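Local coordinates for cytidylate kinase-like family protein (PDB 3FDI), which is of unknown function but, as a P-loop member of the cytidylate kinase-like family, probably binds nucleotide phosphates and may act as a nucleotide kinase, at residues B[12-17]-B[122-127]; B[108-113]-B[164-169]. All blocks are in the same frame, centred on the assembly; numbering follows the deposited sequence.

Contact 1. Residues B[12-17]-B[122-127]. With SO4 (sulfate ion), chain G; SO4 (sulfate ion), chain F.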
loop_
_atom_site.group_PDB
_atom_site.type_symbol
_atom_site.label_atom_id
_atom_site.label_comp_id
_atom_site.label_asym_id
_atom_site.label_seq_id
_atom_site.Cartn_x
_atom_site.Cartn_y
_atom_site.Cartn_z
ATOM N N GLY B 12 -17.539 9.608 -1.119
ATOM C CA GLY B 12 -17.085 8.240 -1.007
ATOM C C GLY B 12 -17.478 7.698 0.357
ATOM O O GLY B 12 -17.903 8.435 1.233
ATOM N N ARG B 13 -17.311 6.399 0.560
ATOM C CA ARG B 13 -17.848 5.765 1.730
ATOM C C ARG B 13 -17.440 4.278 1.865
ATOM O O ARG B 13 -17.237 3.562 0.854
ATOM C CB ARG B 13 -19.393 5.865 1.722
ATOM C CG ARG B 13 -20.098 4.647 1.050
ATOM C CD ARG B 13 -20.819 4.833 -0.290
ATOM N NE ARG B 13 -19.961 4.719 -1.438
ATOM C CZ ARG B 13 -20.258 4.194 -2.633
ATOM N NH1 ARG B 13 -21.434 3.666 -2.911
ATOM N NH2 ARG B 13 -19.315 4.210 -3.591
ATOM N N GLU B 14 -17.331 3.840 3.118
ATOM C CA GLU B 14 -17.262 2.426 3.462
ATOM C C GLU B 14 -18.678 1.892 3.487
ATOM O O GLU B 14 -19.614 2.596 3.909
ATOM C CB GLU B 14 -16.694 2.220 4.864
ATOM C CG GLU B 14 -15.377 2.827 5.075
ATOM C CD GLU B 14 -14.830 2.572 6.469
ATOM O OE1 GLU B 14 -15.625 2.550 7.441
ATOM O OE2 GLU B 14 -13.594 2.439 6.593
ATOM N N PHE B 15 -18.820 0.630 3.101
ATOM C CA PHE B 15 -20.099 -0.028 3.071
ATOM C C PHE B 15 -20.610 -0.150 4.481
ATOM O O PHE B 15 -19.855 -0.544 5.392
ATOM C CB PHE B 15 -19.940 -1.406 2.512
ATOM C CG PHE B 15 -21.249 -2.123 2.300
ATOM C CD1 PHE B 15 -22.085 -1.752 1.241
ATOM C CD2 PHE B 15 -21.643 -3.163 3.144
ATOM C CE1 PHE B 15 -23.289 -2.410 1.021
ATOM C CE2 PHE B 15 -22.841 -3.843 2.907
ATOM C CZ PHE B 15 -23.657 -3.475 1.850
ATOM N N GLY B 16 -21.874 0.219 4.658
ATOM C CA GLY B 16 -22.479 0.258 5.965
ATOM C C GLY B 16 -22.265 1.498 6.835
ATOM O O GLY B 16 -22.746 1.521 7.965
ATOM N N SER B 17 -21.584 2.534 6.328
ATOM C CA SER B 17 -21.194 3.656 7.180
ATOM C C SER B 17 -22.255 4.680 7.387
ATOM O O SER B 17 -22.100 5.541 8.263
ATOM C CB SER B 17 -20.028 4.393 6.592
ATOM O OG SER B 17 -20.335 4.826 5.290
ATOM N N PHE B 122 -15.350 11.760 2.510
ATOM C CA PHE B 122 -15.382 10.301 2.658
ATOM C C PHE B 122 -16.041 9.951 3.987
ATOM O O PHE B 122 -15.619 10.433 5.018
ATOM C CB PHE B 122 -13.978 9.735 2.534
ATOM C CG PHE B 122 -13.932 8.217 2.530
ATOM C CD1 PHE B 122 -13.497 7.526 3.655
ATOM C CD2 PHE B 122 -14.244 7.521 1.379
ATOM C CE1 PHE B 122 -13.498 6.179 3.692
ATOM C CE2 PHE B 122 -14.231 6.124 1.377
ATOM C CZ PHE B 122 -13.881 5.435 2.516
ATOM N N ILE B 123 -17.065 9.086 3.953
ATOM C CA ILE B 123 -17.806 8.662 5.137
ATOM C C ILE B 123 -17.386 7.258 5.552
ATOM O O ILE B 123 -17.285 6.353 4.735
ATOM C CB ILE B 123 -19.262 8.691 4.873
ATOM C CG1 ILE B 123 -19.617 10.027 4.223
ATOM C CG2 ILE B 123 -20.091 8.469 6.173
ATOM C CD1 ILE B 123 -19.541 11.219 5.280
ATOM N N LEU B 124 -17.085 7.104 6.836
ATOM C CA LEU B 124 -16.655 5.856 7.368
ATOM C C LEU B 124 -17.416 5.622 8.657
ATOM O O LEU B 124 -18.232 6.453 9.062
ATOM C CB LEU B 124 -15.141 5.832 7.541
ATOM C CG LEU B 124 -14.341 6.855 8.327
ATOM C CD1 LEU B 124 -12.933 6.221 8.704
ATOM C CD2 LEU B 124 -14.167 8.235 7.662
ATOM N N GLY B 125 -17.241 4.453 9.265
ATOM C CA GLY B 125 -17.896 4.197 10.564
ATOM C C GLY B 125 -17.060 3.261 11.416
ATOM O O GLY B 125 -16.096 2.696 10.915
ATOM N N ASP B 126 -17.397 3.054 12.692
ATOM C CA ASP B 126 -16.710 1.958 13.419
ATOM C C ASP B 126 -17.397 0.640 13.107
ATOM O O ASP B 126 -18.509 0.641 12.610
ATOM C CB ASP B 126 -16.680 2.200 14.907
ATOM C CG ASP B 126 -18.025 2.143 15.485
ATOM O OD1 ASP B 126 -18.759 3.135 15.306
ATOM O OD2 ASP B 126 -18.382 1.079 16.039
ATOM N N LYS B 127 -16.739 -0.482 13.356
ATOM C CA LYS B 127 -17.342 -1.798 13.054
ATOM C C LYS B 127 -18.762 -2.009 13.594
ATOM O O LYS B 127 -19.688 -2.182 12.790
ATOM C CB LYS B 127 -16.484 -2.931 13.559
ATOM C CG LYS B 127 -15.293 -3.252 12.692
ATOM C CD LYS B 127 -14.957 -4.763 12.863
ATOM C CE LYS B 127 -13.515 -5.104 12.449
ATOM N NZ LYS B 127 -13.193 -6.485 12.949
HETATM S S SO4 G . -23.689 2.935 3.032
HETATM O O1 SO4 G . -24.457 3.785 2.117
HETATM O O2 SO4 G . -23.472 1.597 2.490
HETATM O O3 SO4 G . -22.408 3.668 3.115
HETATM O O4 SO4 G . -24.410 2.877 4.342
HETATM S S SO4 F . -19.685 2.977 -6.773
HETATM O O1 SO4 F . -19.633 4.020 -7.785
HETATM O O2 SO4 F . -18.552 3.265 -5.885
HETATM O O3 SO4 F . -20.964 2.979 -6.085
HETATM O O4 SO4 F . -19.555 1.667 -7.459
#

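Contact 2. Residues B[108-113]-B[164-169]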
loop_
_atom_site.group_PDB
_atom_site.type_symbol
_atom_site.label_atom_id
_atom_site.label_comp_id
_atom_site.label_asym_id
_atom_site.label_seq_id
_atom_site.Cartn_x
_atom_site.Cartn_y
_atom_site.Cartn_z
ATOM N N ALA B 108 -15.746 10.349 -8.637
ATOM C CA ALA B 108 -16.147 11.716 -8.975
ATOM C C ALA B 108 -15.151 12.756 -8.467
ATOM O O ALA B 108 -14.927 13.745 -9.154
ATOM C CB ALA B 108 -17.570 12.030 -8.542
ATOM N N GLU B 109 -14.545 12.559 -7.287
ATOM C CA GLU B 109 -13.606 13.551 -6.773
ATOM C C GLU B 109 -12.390 13.673 -7.708
ATOM O O GLU B 109 -11.846 14.767 -7.858
ATOM C CB GLU B 109 -13.164 13.269 -5.330
ATOM C CG GLU B 109 -11.979 12.333 -5.134
ATOM C CD GLU B 109 -12.182 10.933 -5.661
ATOM O OE1 GLU B 109 -13.359 10.453 -5.958
ATOM O OE2 GLU B 109 -11.123 10.276 -5.833
ATOM N N GLU B 110 -12.011 12.578 -8.367
ATOM C CA GLU B 110 -10.907 12.605 -9.328
ATOM C C GLU B 110 -11.306 13.274 -10.635
ATOM O O GLU B 110 -10.571 14.161 -11.124
ATOM C CB GLU B 110 -10.369 11.212 -9.598
ATOM C CG GLU B 110 -9.213 11.139 -10.568
ATOM C CD GLU B 110 -7.930 11.872 -10.106
ATOM O OE1 GLU B 110 -7.741 12.115 -8.880
ATOM O OE2 GLU B 110 -7.105 12.205 -10.996
ATOM N N ILE B 111 -12.444 12.843 -11.201
ATOM C CA ILE B 111 -12.996 13.438 -12.430
ATOM C C ILE B 111 -13.193 14.988 -12.365
ATOM O O ILE B 111 -12.935 15.692 -13.358
ATOM C CB ILE B 111 -14.355 12.830 -12.777
ATOM C CG1 ILE B 111 -14.200 11.352 -13.136
ATOM C CG2 ILE B 111 -15.043 13.603 -13.932
ATOM C CD1 ILE B 111 -15.514 10.730 -13.388
ATOM N N LEU B 112 -13.622 15.484 -11.207
ATOM C CA LEU B 112 -13.978 16.863 -11.023
ATOM C C LEU B 112 -12.940 17.623 -10.220
ATOM O O LEU B 112 -13.222 18.669 -9.629
ATOM C CB LEU B 112 -15.332 16.916 -10.348
ATOM C CG LEU B 112 -16.487 16.343 -11.165
ATOM C CD1 LEU B 112 -17.754 16.410 -10.376
ATOM C CD2 LEU B 112 -16.627 17.046 -12.564
ATOM N N SER B 113 -11.755 17.036 -10.157
ATOM C CA SER B 113 -10.526 17.691 -9.723
ATOM C C SER B 113 -10.381 19.178 -10.061
ATOM O O SER B 113 -10.122 20.005 -9.217
ATOM C CB SER B 113 -9.348 17.007 -10.412
ATOM O OG SER B 113 -8.897 15.958 -9.628
ATOM N N CYS B 164 -7.927 5.804 -10.726
ATOM C CA CYS B 164 -7.277 6.968 -10.163
ATOM C C CYS B 164 -5.907 6.597 -9.677
ATOM O O CYS B 164 -5.617 5.403 -9.453
ATOM C CB CYS B 164 -8.074 7.468 -8.964
ATOM S SG CYS B 164 -9.874 7.624 -9.199
ATOM N N GLU B 165 -5.068 7.607 -9.496
ATOM C CA GLU B 165 -3.740 7.443 -8.889
ATOM C C GLU B 165 -3.788 7.729 -7.390
ATOM O O GLU B 165 -3.017 7.199 -6.634
ATOM C CB GLU B 165 -2.757 8.408 -9.541
ATOM C CG GLU B 165 -2.472 8.106 -11.056
ATOM C CD GLU B 165 -1.549 9.160 -11.693
ATOM O OE1 GLU B 165 -1.441 10.261 -11.095
ATOM O OE2 GLU B 165 -0.920 8.900 -12.762
ATOM N N SER B 166 -4.710 8.553 -6.953
ATOM C CA SER B 166 -4.960 8.730 -5.511
ATOM C C SER B 166 -5.609 7.443 -4.916
ATOM O O SER B 166 -6.131 6.585 -5.637
ATOM C CB SER B 166 -5.923 9.899 -5.315
ATOM O OG SER B 166 -7.139 9.498 -5.960
ATOM N N LYS B 167 -5.591 7.345 -3.594
ATOM C CA LYS B 167 -5.958 6.095 -2.918
ATOM C C LYS B 167 -7.300 6.204 -2.216
ATOM O O LYS B 167 -7.551 7.136 -1.434
ATOM C CB LYS B 167 -4.873 5.722 -1.888
ATOM C CG LYS B 167 -3.498 5.437 -2.514
ATOM C CD LYS B 167 -3.486 4.199 -3.385
ATOM C CE LYS B 167 -2.216 4.059 -4.237
ATOM N NZ LYS B 167 -2.431 2.948 -5.271
ATOM N N TRP B 168 -8.164 5.257 -2.521
ATOM C CA TRP B 168 -9.466 5.144 -1.888
ATOM C C TRP B 168 -9.319 5.149 -0.366
ATOM O O TRP B 168 -8.572 4.368 0.169
ATOM C CB TRP B 168 -10.109 3.841 -2.276
ATOM C CG TRP B 168 -11.487 3.670 -1.740
ATOM C CD1 TRP B 168 -12.623 4.176 -2.268
ATOM C CD2 TRP B 168 -11.883 2.907 -0.599
ATOM N NE1 TRP B 168 -13.711 3.785 -1.525
ATOM C CE2 TRP B 168 -13.280 3.001 -0.497
ATOM C CE3 TRP B 168 -11.188 2.149 0.346
ATOM C CZ2 TRP B 168 -14.006 2.369 0.502
ATOM C CZ3 TRP B 168 -11.916 1.485 1.341
ATOM C CH2 TRP B 168 -13.309 1.624 1.415
ATOM N N GLY B 169 -10.039 6.008 0.311
ATOM C CA GLY B 169 -10.018 6.020 1.777
ATOM C C GLY B 169 -8.867 6.768 2.455
ATOM O O GLY B 169 -8.870 6.893 3.662
#

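Contact 1. Residues B[12-17]-B[122-127]
G12 and R13 run parallel to F122 and I123, and two backbone bonds join the strand ends: I123 N to G12 O at 2.9 Å, and E14 N to I123 O at 3.0 Å. The F122 ring packs obliquely against the G12–R13 peptide, its CE2 3.2 Å from R13 N. Its CZ also meets E14 CG, with the carboxylate plane 86° from the ring. With CG set opposite its carbonyl carbon (chi1 -56°) and an extended chain beyond, E14 reaches past L124 CB to the next peptide, where OE1 accepts G125 N at 3.1 Å from above the carboxylate plane. OE1 also forms a salt bridge with K130. A leucine in place of E14 would probably leave G125 N and the K130 ammonium without this shared acceptor.

Beyond the strand, E14 to S17 form a type II turn in which E14 O takes both S17 N and S17 OG, the hydroxyl at 2.7 Å. The turn lies in the loop that probably corresponds to the P-loop of this clan. G16 N binds O2 of a sulfate at 3.0 Å, and G18, G19, H20 and R137 complete that site; the ion, probably from the crystallisation liquor, may mark a phosphate position. Bent at chi2 and chi3, the R13 chain carries its guanidinium to a second sulfate, which meets it at the edge, NH2 2.6 Å from that ion's O2; R106 also binds there.

Strand 118-125 is flanked by 8-13 and, on its other side, by 176-180, while F15 packs against helix 142-163. D126 caps the start of helix 127-138, which supplies K130.

Contact 2. Residues B[108-113]-B[164-169]
The first torsions of E110 and C164 bring the two side chains together: E110 swings CG opposite its backbone N (chi1 -179°), and C164 sets SG opposite its own carbonyl carbon (chi1 -47°). The thiol sulfur thus lies against the start of the glutamate chain, 3.6 Å from E110 CB and 3.8 Å from E110 CG. A bend at chi2 (63°) then turns the E110 carboxylate so that OE1 lies 4.0 Å from S166 OG, too far for a hydrogen bond.

E109 comes to the same hydroxyl from the preceding helical position. Its OE2 is 4.1 Å from S166 OG, but that oxygen is engaged by H160 of helix 142-163. S166 OG, near both carboxylates, is buried without a hydrogen-bonding partner in the model, and van der Waals contact is what joins the two segments.

E110 O accepts both S113 OG at 2.9 Å and S113 N at 3.3 Å, the two reaching it from the same face of its plane. I111 points away from the contact and packs, with L112, on helix 81-95; separately, the E110 side chain touches K60 and P61 of helix 60-66.

Here a short helix following strand 101-104 is packed against the loop that leads from helix 142-163 to strand 176-180. It is a helix-to-loop packing contact of the P-loop NTPase fold to which the family belongs, made chiefly by a cysteine sulfur against the aliphatic part of a glutamate.

The centres of contacts 1 and 2 lie about 17 Å apart, yet the two touch through W168. This indole, in segment 164-169, meets F122 edge-to-face, with W168 CZ2 3.7 Å from F122 CZ, and the same W168 CZ2 packs 3.5 Å from R13 O. G169 CA adds a contact of 4.0 Å to F122 CE1. The loop of contact 2 therefore runs on to strands 8-13 and 118-125, the first of which leads into the probable P-loop. The sulfates belong to contact 1, although R106, which hydrogen-bonds the sulfate held by R13, lies just ahead of helix 108-111. Both contacts also reach the second subunit: L124 and W168 each pack on its R172.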